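Local coordinates for protein probable 2-hydroxyhepta-2,4-diene-1,7-dioate isomerase (Thermus thermophilus, PDB 2DFU) that probably binds a metal ion and, as a member of the fumarylacetoacetate hydrolase family, probably isomerises 2-hydroxyhepta-2,4-diene-1,7-dioate, at residues D240-A245 with T254-K259. Residues are numbered along the deposited sequence; the frame is centred on the assembly and turned at random.
Sequences DRLEVA and TLIGPK
The open end of a beta hairpin, strands 241-246 and 250-259 of the fumarylacetoacetate hydrolase-type domain, is joined here by three backbone hydrogen bonds. The axes of 241-245 and 254-259 approach to 4.7 Å, with 153° between their directions, as expected of antiparallel neighbours. Leu242 and Thr254 form an antiparallel hydrogen-bonded pair: Leu242 N donates to Thr254 O (2.9 Å), and Thr254 N returns a bond to Leu242 O (3.0 Å). Arg241 and Leu255 follow as a non-hydrogen-bonded pair, their CA atoms 4.5 Å apart. Past them Ile256 N reaches Asp240 O at 2.9 Å; this conventional hydrogen bond is supplemented by a bent C-H contact from Leu255 CA, 3.2 Å from the same Asp240 O.

Side-chain contact concentrates on the face that carries Leu242 and Thr254. With OG1 of Thr254 trans to the backbone N (chi1 -172°), the CG2 methyl is swung across to Leu242 CB, 3.5 Å away. Leu242 CD1 meets Ile256 CG1 at 3.9 Å, the two side chains crossing at a slant. Arg241 and Leu255 point to the other face, where Trp96 makes a cation-pi contact with Arg241. Asp240 closes the end of the pairing, its carboxylate bonded through OD2 to Arg237 N and through OD1 to Asn190 ND2.

The hairpin lies inside a mixed sheet: strand 184-189 flanks 241-246 and strand 102-104 flanks 250-259, while Val144 of strand 137-148 packs on Thr254 and Leu236 on both Leu242 and Ile256.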
loop_
_atom_site.group_PDB
_atom_site.type_symbol
_atom_site.label_atom_id
_atom_site.label_comp_id
_atom_site.label_asym_id
_atom_site.label_seq_id
_atom_site.Cartn_x
_atom_site.Cartn_y
_atom_site.Cartn_z
ATOM N N ASP A 240 -12.138 23.094 9.684
ATOM C CA ASP A 240 -11.200 23.031 10.798
ATOM C C ASP A 240 -9.757 23.208 10.335
ATOM O O ASP A 240 -9.341 22.632 9.325
ATOM C CB ASP A 240 -11.303 21.697 11.541
ATOM C CG ASP A 240 -12.454 21.654 12.523
ATOM O OD1 ASP A 240 -13.010 22.725 12.867
ATOM O OD2 ASP A 240 -12.793 20.537 12.963
ATOM N N ARG A 241 -9.004 24.014 11.080
ATOM C CA ARG A 241 -7.599 24.254 10.783
ATOM C C ARG A 241 -6.769 23.497 11.805
ATOM O O ARG A 241 -6.931 23.690 13.010
ATOM C CB ARG A 241 -7.284 25.747 10.856
ATOM C CG ARG A 241 -7.903 26.548 9.723
ATOM C CD ARG A 241 -7.490 28.004 9.805
ATOM N NE ARG A 241 -7.818 28.712 8.576
ATOM C CZ ARG A 241 -7.490 29.974 8.333
ATOM N NH1 ARG A 241 -6.817 30.675 9.240
ATOM N NH2 ARG A 241 -7.828 30.531 7.178
ATOM N N LEU A 242 -5.886 22.628 11.325
ATOM C CA LEU A 242 -5.101 21.706 12.133
ATOM C C LEU A 242 -3.596 21.989 12.075
ATOM O O LEU A 242 -3.001 22.276 11.043
ATOM C CB LEU A 242 -5.353 20.279 11.671
ATOM C CG LEU A 242 -6.697 19.729 12.121
ATOM C CD1 LEU A 242 -7.812 20.080 11.141
ATOM C CD2 LEU A 242 -6.698 18.207 12.213
ATOM N N GLU A 243 -3.012 21.893 13.259
ATOM C CA GLU A 243 -1.584 22.092 13.396
ATOM C C GLU A 243 -1.003 21.006 14.299
ATOM O O GLU A 243 -1.401 20.848 15.437
ATOM C CB GLU A 243 -1.436 23.450 14.084
ATOM C CG GLU A 243 -0.019 24.006 14.120
ATOM C CD GLU A 243 -0.079 25.391 14.742
ATOM O OE1 GLU A 243 0.883 25.793 15.382
ATOM O OE2 GLU A 243 -1.119 26.044 14.624
ATOM N N VAL A 244 -0.066 20.214 13.748
ATOM C CA VAL A 244 0.612 19.262 14.618
ATOM C C VAL A 244 2.088 19.603 14.777
ATOM O O VAL A 244 2.854 19.587 13.822
ATOM C CB VAL A 244 0.471 17.851 14.042
ATOM C CG1 VAL A 244 1.102 16.833 14.997
ATOM C CG2 VAL A 244 -0.990 17.511 13.850
ATOM N N ALA A 245 2.510 19.978 15.976
ATOM C CA ALA A 245 3.887 20.372 16.191
ATOM C C ALA A 245 4.661 19.276 16.910
ATOM O O ALA A 245 4.218 18.754 17.932
ATOM C CB ALA A 245 3.936 21.662 16.990
ATOM N N THR A 254 -2.522 21.582 8.169
ATOM C CA THR A 254 -3.493 20.991 7.266
ATOM C C THR A 254 -4.876 21.519 7.620
ATOM O O THR A 254 -5.042 22.227 8.615
ATOM C CB THR A 254 -3.483 19.445 7.346
ATOM O OG1 THR A 254 -4.317 18.914 6.311
ATOM C CG2 THR A 254 -4.007 18.974 8.682
ATOM N N LEU A 255 -5.869 21.194 6.802
ATOM C CA LEU A 255 -7.219 21.667 7.066
ATOM C C LEU A 255 -8.283 20.799 6.417
ATOM O O LEU A 255 -8.028 20.092 5.435
ATOM C CB LEU A 255 -7.368 23.122 6.602
ATOM C CG LEU A 255 -7.199 23.454 5.119
ATOM C CD1 LEU A 255 -8.375 22.915 4.324
ATOM C CD2 LEU A 255 -7.130 24.953 4.951
ATOM N N ILE A 256 -9.483 20.860 6.977
ATOM C CA ILE A 256 -10.593 20.085 6.468
ATOM C C ILE A 256 -11.409 20.904 5.483
ATOM O O ILE A 256 -11.779 22.051 5.758
ATOM C CB ILE A 256 -11.500 19.625 7.608
ATOM C CG1 ILE A 256 -10.650 19.019 8.724
ATOM C CG2 ILE A 256 -12.500 18.592 7.089
ATOM C CD1 ILE A 256 -9.792 17.838 8.271
ATOM N N GLY A 257 -11.681 20.309 4.328
ATOM C CA GLY A 257 -12.463 20.991 3.317
ATOM C C GLY A 257 -13.952 20.793 3.537
ATOM O O GLY A 257 -14.353 20.159 4.517
ATOM N N PRO A 258 -14.799 21.330 2.638
ATOM C CA PRO A 258 -16.264 21.228 2.706
ATOM C C PRO A 258 -16.721 19.778 2.622
ATOM O O PRO A 258 -16.026 18.942 2.043
ATOM C CB PRO A 258 -16.723 22.032 1.489
ATOM C CG PRO A 258 -15.613 23.031 1.299
ATOM C CD PRO A 258 -14.390 22.175 1.502
ATOM N N LYS A 259 -17.885 19.470 3.190
ATOM C CA LYS A 259 -18.374 18.100 3.131
ATOM C C LYS A 259 -18.751 17.785 1.696
ATOM O O LYS A 259 -19.372 18.598 1.022
ATOM C CB LYS A 259 -19.601 17.888 4.024
ATOM C CG LYS A 259 -19.766 16.413 4.415
ATOM C CD LYS A 259 -21.179 15.909 4.218
ATOM C CE LYS A 259 -21.230 14.379 4.225
ATOM N NZ LYS A 259 -20.689 13.773 5.467
#